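UPF0255 protein frsA (Vibrio vulnificus, PDB 4I4C) probably hydrolyses carboxylic esters, although its physiological role remains unsettled. Local coordinates at residues H17-T27 against P138-Q148; T27-L37 against Q310-A321. All blocks are in the same frame, centred on the assembly; numbering follows the deposited sequence.

Contact 1: residues H17-T27 against P138-Q148; sequences HKQAKETSALT and PHLKSDNLAIQ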
loop_
_atom_site.group_PDB
_atom_site.type_symbol
_atom_site.label_atom_id
_atom_site.label_comp_id
_atom_site.label_asym_id
_atom_site.label_seq_id
_atom_site.Cartn_x
_atom_site.Cartn_y
_atom_site.Cartn_z
ATOM N N HIS A 17 -11.853 13.786 19.672
ATOM C CA HIS A 17 -11.198 12.490 19.875
ATOM C C HIS A 17 -10.001 12.535 20.821
ATOM O O HIS A 17 -9.055 11.773 20.657
ATOM C CB HIS A 17 -10.786 11.887 18.523
ATOM C CG HIS A 17 -11.929 11.718 17.573
ATOM N ND1 HIS A 17 -12.042 12.443 16.405
ATOM C CD2 HIS A 17 -13.024 10.922 17.629
ATOM C CE1 HIS A 17 -13.155 12.100 15.784
ATOM N NE2 HIS A 17 -13.769 11.178 16.506
ATOM N N LYS A 18 -10.050 13.422 21.812
ATOM C CA LYS A 18 -8.969 13.556 22.783
ATOM C C LYS A 18 -8.674 12.212 23.454
ATOM O O LYS A 18 -7.518 11.883 23.740
ATOM C CB LYS A 18 -9.344 14.606 23.839
ATOM C CG LYS A 18 -8.386 14.728 25.021
ATOM C CD LYS A 18 -7.095 15.445 24.636
ATOM C CE LYS A 18 -6.321 15.923 25.867
ATOM N NZ LYS A 18 -5.863 14.802 26.744
ATOM N N GLN A 19 -9.730 11.437 23.690
ATOM C CA GLN A 19 -9.621 10.203 24.457
ATOM C C GLN A 19 -9.972 8.985 23.615
ATOM O O GLN A 19 -10.459 7.995 24.147
ATOM C CB GLN A 19 -10.565 10.260 25.658
ATOM C CG GLN A 19 -9.949 9.816 26.957
ATOM C CD GLN A 19 -10.615 10.466 28.157
ATOM O OE1 GLN A 19 -10.430 11.659 28.419
ATOM N NE2 GLN A 19 -11.399 9.686 28.891
ATOM N N ALA A 20 -9.733 9.058 22.311
ATOM C CA ALA A 20 -10.084 7.958 21.405
ATOM C C ALA A 20 -9.441 6.623 21.797
ATOM O O ALA A 20 -8.347 6.583 22.363
ATOM C CB ALA A 20 -9.745 8.315 19.973
ATOM N N LYS A 21 -10.143 5.536 21.499
ATOM C CA LYS A 21 -9.666 4.199 21.819
ATOM C C LYS A 21 -8.372 3.915 21.045
ATOM O O LYS A 21 -8.275 4.206 19.854
ATOM C CB LYS A 21 -10.747 3.164 21.488
ATOM C CG LYS A 21 -10.626 1.860 22.252
ATOM C CD LYS A 21 -11.808 0.940 21.947
ATOM C CE LYS A 21 -11.963 -0.152 23.002
ATOM N NZ LYS A 21 -10.739 -0.988 23.160
ATOM N N GLU A 22 -7.381 3.363 21.734
ATOM C CA GLU A 22 -6.064 3.179 21.142
ATOM C C GLU A 22 -6.033 2.020 20.145
ATOM O O GLU A 22 -6.597 0.947 20.392
ATOM C CB GLU A 22 -5.007 2.974 22.222
ATOM C CG GLU A 22 -3.576 3.095 21.715
ATOM C CD GLU A 22 -3.026 1.787 21.153
ATOM O OE1 GLU A 22 -3.265 0.722 21.770
ATOM O OE2 GLU A 22 -2.345 1.826 20.098
ATOM N N THR A 23 -5.333 2.261 19.043
ATOM C CA THR A 23 -5.219 1.345 17.900
ATOM C C THR A 23 -5.052 -0.128 18.248
ATOM O O THR A 23 -5.822 -0.966 17.774
ATOM C CB THR A 23 -4.061 1.780 16.974
ATOM O OG1 THR A 23 -4.204 3.174 16.670
ATOM C CG2 THR A 23 -4.066 0.984 15.662
ATOM N N SER A 24 -4.058 -0.455 19.066
ATOM C CA SER A 24 -3.805 -1.860 19.374
ATOM C C SER A 24 -4.930 -2.549 20.175
ATOM O O SER A 24 -4.927 -3.766 20.325
ATOM C CB SER A 24 -2.444 -2.055 20.047
ATOM O OG SER A 24 -2.442 -1.614 21.401
ATOM N N ALA A 25 -5.895 -1.771 20.656
ATOM C CA ALA A 25 -6.935 -2.282 21.542
ATOM C C ALA A 25 -8.257 -2.399 20.801
ATOM O O ALA A 25 -9.233 -2.918 21.330
ATOM C CB ALA A 25 -7.093 -1.351 22.776
ATOM N N LEU A 26 -8.282 -1.919 19.564
ATOM C CA LEU A 26 -9.531 -1.845 18.811
ATOM C C LEU A 26 -10.144 -3.191 18.437
ATOM O O LEU A 26 -11.335 -3.427 18.636
ATOM C CB LEU A 26 -9.327 -0.995 17.567
ATOM C CG LEU A 26 -9.131 0.486 17.910
ATOM C CD1 LEU A 26 -8.742 1.257 16.674
ATOM C CD2 LEU A 26 -10.397 1.073 18.537
ATOM N N THR A 27 -9.325 -4.072 17.885
ATOM C CA THR A 27 -9.823 -5.317 17.338
ATOM C C THR A 27 -10.201 -6.253 18.466
ATOM O O THR A 27 -9.432 -6.443 19.413
ATOM C CB THR A 27 -8.767 -5.967 16.442
ATOM O OG1 THR A 27 -8.333 -5.012 15.464
ATOM C CG2 THR A 27 -9.321 -7.204 15.737
ATOM N N PRO A 138 -1.800 1.481 10.747
ATOM C CA PRO A 138 -2.142 0.726 9.529
ATOM C C PRO A 138 -3.610 0.816 9.075
ATOM O O PRO A 138 -4.108 -0.109 8.413
ATOM C CB PRO A 138 -1.852 -0.708 9.950
ATOM C CG PRO A 138 -2.340 -0.728 11.379
ATOM C CD PRO A 138 -1.901 0.629 11.944
ATOM N N HIS A 139 -4.303 1.888 9.432
ATOM C CA HIS A 139 -5.621 2.169 8.854
ATOM C C HIS A 139 -6.676 1.127 9.209
ATOM O O HIS A 139 -7.356 0.582 8.335
ATOM C CB HIS A 139 -5.499 2.340 7.336
ATOM C CG HIS A 139 -4.393 3.264 6.944
ATOM N ND1 HIS A 139 -4.413 4.609 7.244
ATOM C CD2 HIS A 139 -3.227 3.037 6.292
ATOM C CE1 HIS A 139 -3.309 5.173 6.792
ATOM N NE2 HIS A 139 -2.574 4.242 6.206
ATOM N N LEU A 140 -6.774 0.832 10.500
ATOM C CA LEU A 140 -7.841 0.001 11.034
ATOM C C LEU A 140 -9.151 0.771 10.921
ATOM O O LEU A 140 -9.185 1.977 11.178
ATOM C CB LEU A 140 -7.552 -0.349 12.490
ATOM C CG LEU A 140 -6.310 -1.222 12.721
ATOM C CD1 LEU A 140 -6.290 -1.736 14.146
ATOM C CD2 LEU A 140 -6.246 -2.381 11.733
ATOM N N LYS A 141 -10.228 0.089 10.547
ATOM C CA LYS A 141 -11.446 0.792 10.126
ATOM C C LYS A 141 -12.164 1.472 11.284
ATOM O O LYS A 141 -12.837 2.491 11.101
ATOM C CB LYS A 141 -12.401 -0.128 9.345
ATOM C CG LYS A 141 -13.188 -1.109 10.202
ATOM C CD LYS A 141 -13.964 -2.109 9.339
ATOM C CE LYS A 141 -14.793 -1.402 8.275
ATOM N NZ LYS A 141 -15.320 -2.365 7.252
ATOM N N SER A 142 -12.005 0.922 12.481
ATOM C CA SER A 142 -12.691 1.484 13.631
ATOM C C SER A 142 -11.821 2.503 14.360
ATOM O O SER A 142 -12.168 2.954 15.448
ATOM C CB SER A 142 -13.114 0.369 14.582
ATOM O OG SER A 142 -11.981 -0.357 15.025
ATOM N N ASP A 143 -10.694 2.871 13.751
ATOM C CA ASP A 143 -9.732 3.762 14.393
ATOM C C ASP A 143 -10.097 5.221 14.130
ATOM O O ASP A 143 -9.891 5.726 13.030
ATOM C CB ASP A 143 -8.323 3.448 13.875
ATOM C CG ASP A 143 -7.212 4.126 14.678
ATOM O OD1 ASP A 143 -7.433 5.207 15.273
ATOM O OD2 ASP A 143 -6.084 3.577 14.673
ATOM N N ASN A 144 -10.640 5.891 15.148
ATOM C CA ASN A 144 -11.079 7.278 14.998
ATOM C C ASN A 144 -9.923 8.226 14.655
ATOM O O ASN A 144 -10.061 9.097 13.793
ATOM C CB ASN A 144 -11.806 7.777 16.261
ATOM C CG ASN A 144 -13.111 7.049 16.515
ATOM O OD1 ASN A 144 -13.693 6.464 15.607
ATOM N ND2 ASN A 144 -13.583 7.093 17.760
ATOM N N LEU A 145 -8.787 8.060 15.327
ATOM C CA LEU A 145 -7.643 8.924 15.044
ATOM C C LEU A 145 -7.133 8.710 13.625
ATOM O O LEU A 145 -6.733 9.658 12.945
ATOM C CB LEU A 145 -6.523 8.699 16.054
ATOM C CG LEU A 145 -6.833 9.178 17.472
ATOM C CD1 LEU A 145 -5.569 9.252 18.272
ATOM C CD2 LEU A 145 -7.552 10.522 17.460
ATOM N N ALA A 146 -7.168 7.456 13.180
ATOM C CA ALA A 146 -6.670 7.107 11.861
ATOM C C ALA A 146 -7.603 7.599 10.762
ATOM O O ALA A 146 -7.146 8.016 9.706
ATOM C CB ALA A 146 -6.467 5.610 11.746
ATOM N N ILE A 147 -8.912 7.538 11.009
ATOM C CA ILE A 147 -9.892 8.012 10.027
ATOM C C ILE A 147 -9.640 9.478 9.732
ATOM O O ILE A 147 -9.550 9.890 8.578
ATOM C CB ILE A 147 -11.340 7.861 10.545
ATOM C CG1 ILE A 147 -11.719 6.382 10.637
ATOM C CG2 ILE A 147 -12.310 8.581 9.614
ATOM C CD1 ILE A 147 -11.742 5.685 9.294
ATOM N N GLN A 148 -9.539 10.267 10.799
ATOM C CA GLN A 148 -9.188 11.673 10.684
ATOM C C GLN A 148 -7.851 11.932 9.973
ATOM O O GLN A 148 -7.748 12.836 9.150
ATOM C CB GLN A 148 -9.188 12.319 12.081
ATOM C CG GLN A 148 -10.386 13.196 12.320
ATOM C CD GLN A 148 -10.453 14.321 11.308
ATOM O OE1 GLN A 148 -9.563 15.170 11.249
ATOM N NE2 GLN A 148 -11.498 14.319 10.484
HETATM O O HOH W 1 -10.607 5.087 17.934
#
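P138, which follows a cis peptide bond, and L140 meet the T23 side chain through carbon: T23 CG2 lies 4.3 Å from P138 CD and 3.8 Å from L140 CD1, with T23 O also beside L140 CD1. S142 sits beside L26, its OG 3.7 Å from L26 CB. At D143 the contact becomes polar. T23 OG1 donates to D143 OD2 over 2.8 Å, reaching that oxygen on its syn side but 30° out of the carboxylate plane. CG of D143 stands opposite its own backbone N (chi1 -168°), which carries the carboxylate up to T23. L26 CD1 lies 3.5 Å from D143 CA. D143 is also the N-cap of helix 144-163: OD1 accepts from A146 N, approached from well above the carboxylate plane. The two oxygens thus divide the work, one capping the helix and the other tying the N-terminal segment to its start; E22 likewise caps the weakly bonded helix 23-26. N144 places CB over one face of the H17 ring, a CH-pi contact 4.0 Å from the centroid and 29° off the normal, while its backbone N gives a bond to a water that donates to K21 O. L145 touches both H17 and A20, CD2 3.7 Å from H17 CB and CG 3.9 Å from A20 CB. Beyond it, Q148 CG approaches the imidazole obliquely; H17 ND1, buried here, has no polar partner in the model.

Contact 2: residues T27-L37 against Q310-A321; sequences TQYMPTSQSLL and QQMPKMYLDVLA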
loop_
_atom_site.group_PDB
_atom_site.type_symbol
_atom_site.label_atom_id
_atom_site.label_comp_id
_atom_site.label_asym_id
_atom_site.label_seq_id
_atom_site.Cartn_x
_atom_site.Cartn_y
_atom_site.Cartn_z
ATOM N N THR A 27 -9.325 -4.072 17.885
ATOM C CA THR A 27 -9.823 -5.317 17.338
ATOM C C THR A 27 -10.201 -6.253 18.466
ATOM O O THR A 27 -9.432 -6.443 19.413
ATOM C CB THR A 27 -8.767 -5.967 16.442
ATOM O OG1 THR A 27 -8.333 -5.012 15.464
ATOM C CG2 THR A 27 -9.321 -7.204 15.737
ATOM N N GLN A 28 -11.394 -6.829 18.359
ATOM C CA GLN A 28 -11.900 -7.757 19.363
ATOM C C GLN A 28 -11.528 -9.179 18.975
ATOM O O GLN A 28 -11.762 -9.609 17.842
ATOM C CB GLN A 28 -13.418 -7.635 19.479
ATOM C CG GLN A 28 -13.891 -6.274 19.959
ATOM C CD GLN A 28 -13.573 -6.043 21.427
ATOM O OE1 GLN A 28 -14.245 -6.575 22.312
ATOM N NE2 GLN A 28 -12.532 -5.259 21.690
ATOM N N TYR A 29 -10.933 -9.905 19.913
ATOM C CA TYR A 29 -10.557 -11.293 19.677
ATOM C C TYR A 29 -11.285 -12.209 20.653
ATOM O O TYR A 29 -11.523 -11.839 21.803
ATOM C CB TYR A 29 -9.047 -11.476 19.845
ATOM C CG TYR A 29 -8.219 -10.891 18.724
ATOM C CD1 TYR A 29 -7.812 -9.556 18.744
ATOM C CD2 TYR A 29 -7.840 -11.682 17.642
ATOM C CE1 TYR A 29 -7.040 -9.027 17.703
ATOM C CE2 TYR A 29 -7.091 -11.176 16.615
ATOM C CZ TYR A 29 -6.685 -9.854 16.643
ATOM O OH TYR A 29 -5.936 -9.380 15.588
ATOM N N MET A 30 -11.622 -13.408 20.198
ATOM C CA MET A 30 -12.181 -14.421 21.086
ATOM C C MET A 30 -11.133 -14.742 22.146
ATOM O O MET A 30 -9.939 -14.651 21.867
ATOM C CB MET A 30 -12.530 -15.678 20.295
ATOM C CG MET A 30 -13.633 -15.491 19.248
ATOM S SD MET A 30 -15.204 -14.915 19.936
ATOM C CE MET A 30 -15.384 -16.011 21.328
ATOM N N PRO A 31 -11.573 -15.095 23.368
ATOM C CA PRO A 31 -10.622 -15.359 24.456
ATOM C C PRO A 31 -9.565 -16.412 24.113
ATOM O O PRO A 31 -8.418 -16.236 24.519
ATOM C CB PRO A 31 -11.528 -15.823 25.604
ATOM C CG PRO A 31 -12.825 -15.065 25.351
ATOM C CD PRO A 31 -12.970 -15.148 23.841
ATOM N N THR A 32 -9.920 -17.458 23.366
ATOM C CA THR A 32 -8.916 -18.444 22.954
ATOM C C THR A 32 -7.914 -17.817 21.973
ATOM O O THR A 32 -6.745 -18.171 21.945
ATOM C CB THR A 32 -9.543 -19.706 22.339
ATOM O OG1 THR A 32 -10.435 -19.331 21.280
ATOM C CG2 THR A 32 -10.304 -20.486 23.408
ATOM N N SER A 33 -8.377 -16.860 21.184
ATOM C CA SER A 33 -7.482 -16.171 20.276
ATOM C C SER A 33 -6.627 -15.128 20.999
ATOM O O SER A 33 -5.490 -14.880 20.590
ATOM C CB SER A 33 -8.261 -15.563 19.106
ATOM O OG SER A 33 -8.389 -16.507 18.059
ATOM N N GLN A 34 -7.148 -14.530 22.078
ATOM C CA GLN A 34 -6.336 -13.620 22.876
ATOM C C GLN A 34 -5.160 -14.349 23.491
ATOM O O GLN A 34 -4.055 -13.799 23.595
ATOM C CB GLN A 34 -7.141 -12.942 23.988
ATOM C CG GLN A 34 -6.310 -11.930 24.794
ATOM C CD GLN A 34 -5.623 -10.879 23.907
ATOM O OE1 GLN A 34 -6.291 -10.132 23.184
ATOM N NE2 GLN A 34 -4.284 -10.822 23.962
ATOM N N SER A 35 -5.401 -15.588 23.910
ATOM C CA SER A 35 -4.339 -16.411 24.485
ATOM C C SER A 35 -3.235 -16.685 23.465
ATOM O O SER A 35 -2.048 -16.666 23.805
ATOM C CB SER A 35 -4.895 -17.715 25.050
ATOM O OG SER A 35 -3.840 -18.627 25.309
ATOM N N LEU A 36 -3.621 -16.932 22.217
ATOM C CA LEU A 36 -2.644 -17.082 21.128
ATOM C C LEU A 36 -1.820 -15.802 20.852
ATOM O O LEU A 36 -0.604 -15.868 20.632
ATOM C CB LEU A 36 -3.325 -17.591 19.855
ATOM C CG LEU A 36 -2.436 -17.753 18.623
ATOM C CD1 LEU A 36 -1.163 -18.505 18.971
ATOM C CD2 LEU A 36 -3.200 -18.469 17.527
ATOM N N LEU A 37 -2.486 -14.648 20.868
ATOM C CA LEU A 37 -1.819 -13.356 20.744
ATOM C C LEU A 37 -0.764 -13.143 21.834
ATOM O O LEU A 37 0.328 -12.633 21.568
ATOM C CB LEU A 37 -2.846 -12.220 20.777
ATOM C CG LEU A 37 -3.726 -12.135 19.523
ATOM C CD1 LEU A 37 -4.661 -10.949 19.600
ATOM C CD2 LEU A 37 -2.854 -12.050 18.254
ATOM N N GLN A 310 -0.972 -17.905 11.765
ATOM C CA GLN A 310 -1.298 -17.912 13.187
ATOM C C GLN A 310 -0.158 -17.396 14.074
ATOM O O GLN A 310 -0.338 -17.203 15.275
ATOM C CB GLN A 310 -1.681 -19.326 13.612
ATOM C CG GLN A 310 -2.961 -19.833 12.973
ATOM C CD GLN A 310 -3.188 -21.307 13.246
ATOM O OE1 GLN A 310 -2.707 -21.834 14.248
ATOM N NE2 GLN A 310 -3.920 -21.984 12.347
ATOM N N GLN A 311 1.013 -17.186 13.481
ATOM C CA GLN A 311 2.190 -16.781 14.242
ATOM C C GLN A 311 2.638 -15.356 13.915
ATOM O O GLN A 311 3.619 -14.878 14.460
ATOM C CB GLN A 311 3.338 -17.779 14.030
ATOM C CG GLN A 311 3.103 -19.114 14.718
ATOM C CD GLN A 311 2.595 -18.950 16.148
ATOM O OE1 GLN A 311 3.290 -18.410 17.014
ATOM N NE2 GLN A 311 1.372 -19.407 16.397
ATOM N N MET A 312 1.901 -14.702 13.017
ATOM C CA MET A 312 2.118 -13.308 12.636
ATOM C C MET A 312 1.874 -12.313 13.772
ATOM O O MET A 312 0.989 -12.525 14.594
ATOM C CB MET A 312 1.161 -12.944 11.507
ATOM C CG MET A 312 1.492 -13.581 10.201
ATOM S SD MET A 312 0.560 -12.731 8.941
ATOM C CE MET A 312 -1.129 -13.012 9.497
ATOM N N PRO A 313 2.638 -11.199 13.788
ATOM C CA PRO A 313 2.397 -10.145 14.777
ATOM C C PRO A 313 0.949 -9.653 14.740
ATOM O O PRO A 313 0.301 -9.720 13.700
ATOM C CB PRO A 313 3.372 -9.038 14.352
ATOM C CG PRO A 313 4.514 -9.797 13.741
ATOM C CD PRO A 313 3.842 -10.926 12.976
ATOM N N LYS A 314 0.454 -9.172 15.874
ATOM C CA LYS A 314 -0.936 -8.752 15.984
ATOM C C LYS A 314 -1.341 -7.693 14.962
ATOM O O LYS A 314 -2.493 -7.658 14.527
ATOM C CB LYS A 314 -1.215 -8.237 17.399
ATOM C CG LYS A 314 -2.654 -7.845 17.611
ATOM C CD LYS A 314 -2.920 -7.325 19.033
ATOM C CE LYS A 314 -4.398 -6.952 19.152
ATOM N NZ LYS A 314 -4.701 -6.452 20.523
ATOM N N MET A 315 -0.405 -6.821 14.577
ATOM C CA MET A 315 -0.739 -5.757 13.616
ATOM C C MET A 315 -1.255 -6.312 12.292
ATOM O O MET A 315 -2.184 -5.763 11.710
ATOM C CB MET A 315 0.441 -4.827 13.332
ATOM C CG MET A 315 -0.019 -3.496 12.723
ATOM S SD MET A 315 1.128 -2.630 11.631
ATOM C CE MET A 315 0.982 -3.605 10.130
ATOM N N TYR A 316 -0.664 -7.407 11.831
ATOM C CA TYR A 316 -1.106 -8.021 10.564
ATOM C C TYR A 316 -2.488 -8.655 10.688
ATOM O O TYR A 316 -3.343 -8.495 9.804
ATOM C CB TYR A 316 -0.064 -9.022 10.018
ATOM C CG TYR A 316 1.267 -8.350 9.690
ATOM C CD1 TYR A 316 1.458 -7.704 8.467
ATOM C CD2 TYR A 316 2.319 -8.333 10.610
ATOM C CE1 TYR A 316 2.657 -7.071 8.163
ATOM C CE2 TYR A 316 3.534 -7.702 10.309
ATOM C CZ TYR A 316 3.689 -7.075 9.080
ATOM O OH TYR A 316 4.872 -6.442 8.756
ATOM N N LEU A 317 -2.704 -9.376 11.781
ATOM C CA LEU A 317 -4.001 -9.977 12.040
ATOM C C LEU A 317 -5.076 -8.889 12.225
ATOM O O LEU A 317 -6.208 -9.060 11.779
ATOM C CB LEU A 317 -3.914 -10.909 13.250
ATOM C CG LEU A 317 -3.017 -12.138 13.030
ATOM C CD1 LEU A 317 -2.713 -12.842 14.357
ATOM C CD2 LEU A 317 -3.675 -13.107 12.051
ATOM N N ASP A 318 -4.709 -7.764 12.847
ATOM C CA ASP A 318 -5.646 -6.645 13.015
ATOM C C ASP A 318 -6.030 -6.053 11.652
ATOM O O ASP A 318 -7.208 -5.810 11.372
ATOM C CB ASP A 318 -5.059 -5.532 13.902
ATOM C CG ASP A 318 -4.962 -5.903 15.402
ATOM O OD1 ASP A 318 -5.476 -6.957 15.856
ATOM O OD2 ASP A 318 -4.373 -5.086 16.147
ATOM N N VAL A 319 -5.036 -5.805 10.803
ATOM C CA VAL A 319 -5.311 -5.325 9.450
ATOM C C VAL A 319 -6.218 -6.293 8.664
ATOM O O VAL A 319 -7.155 -5.864 7.985
ATOM C CB VAL A 319 -4.015 -5.087 8.651
ATOM C CG1 VAL A 319 -4.318 -4.911 7.161
ATOM C CG2 VAL A 319 -3.284 -3.879 9.191
ATOM N N LEU A 320 -5.935 -7.587 8.768
ATOM C CA LEU A 320 -6.724 -8.600 8.080
ATOM C C LEU A 320 -8.179 -8.630 8.560
ATOM O O LEU A 320 -9.108 -8.656 7.746
ATOM C CB LEU A 320 -6.062 -9.971 8.206
ATOM C CG LEU A 320 -4.774 -10.072 7.386
ATOM C CD1 LEU A 320 -4.038 -11.335 7.717
ATOM C CD2 LEU A 320 -5.111 -10.007 5.900
ATOM N N ALA A 321 -8.367 -8.611 9.880
ATOM C CA ALA A 321 -9.691 -8.543 10.471
ATOM C C ALA A 321 -10.457 -7.315 10.000
ATOM O O ALA A 321 -11.654 -7.387 9.738
ATOM C CB ALA A 321 -9.590 -8.543 11.994
HETATM O O HOH W 2 -6.485 -3.552 17.105
HETATM O O HOH W 3 -9.262 -4.557 13.047
HETATM O O HOH W 4 -7.228 -5.731 20.431
#
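The backbones come within 6.2 Å (CA to CA) at T27/D318 and 6.7 Å at L37/K314, and lie farther apart at L36/Q310, 8.1 Å; residues of helix 314-323 here meet the weakly bonded strand 28-29 and helix 31-44. Y29 reaches across, its OH donating to D318 OD1 over a very short 2.5 Å. The acceptor lies at the ring edge, in plane, while ring and carboxylate planes are 40° apart. One ring face is occupied by L37 CD1, 3.4 Å above the plane and over its centre, which together with the OH bond limits rotation of the phenol. K314 is extended throughout, every side-chain torsion near 180°, laying CE 3.7 Å from Y29 CE1 and carrying NZ, whose protein partner is S24, to a water that donates to T27 O. Farther down, L37 CD2 packs on L317 CD1, and L36 CD1 reaches Q311 NE2 at 3.7 Å. T27 CG2 touches A321 CB at the other end, where a water bridges T27 OG1 and D318 O. Strand 28-29 pairs in parallel with strand 328-329, and I331 touches both L37 and L317. D318 OD2 accepts from a water on T27 N, weakly, and also bonds Y49 OH. With Y29 OH on OD1 and these two partners on OD2, the buried carboxylate would probably be stabilised as an anion.

Overall arrangement
Contacts 1 and 2 have centres about 16 Å apart, lie on the same side of the chain's centre and are continuous through T27, the residue they share. Their segments alternate along the chain, so the N-terminal run 17-37 is laid first against 138-148 and then against 310-321. The second segments also touch directly: P138 CB lies 3.6 Å from V319 CG2, and L140 CD2 is 3.6 Å from D318 O. K314 NZ reaches S24 O at 2.7 Å, a probable hydrogen bond. Bound hexanoic acid touches M312 and lies about 8 Å from the L317 side chain, so contact 2 contributes directly to the pocket, while contact 1 approaches it only at about 9 Å, through the P138 side chain.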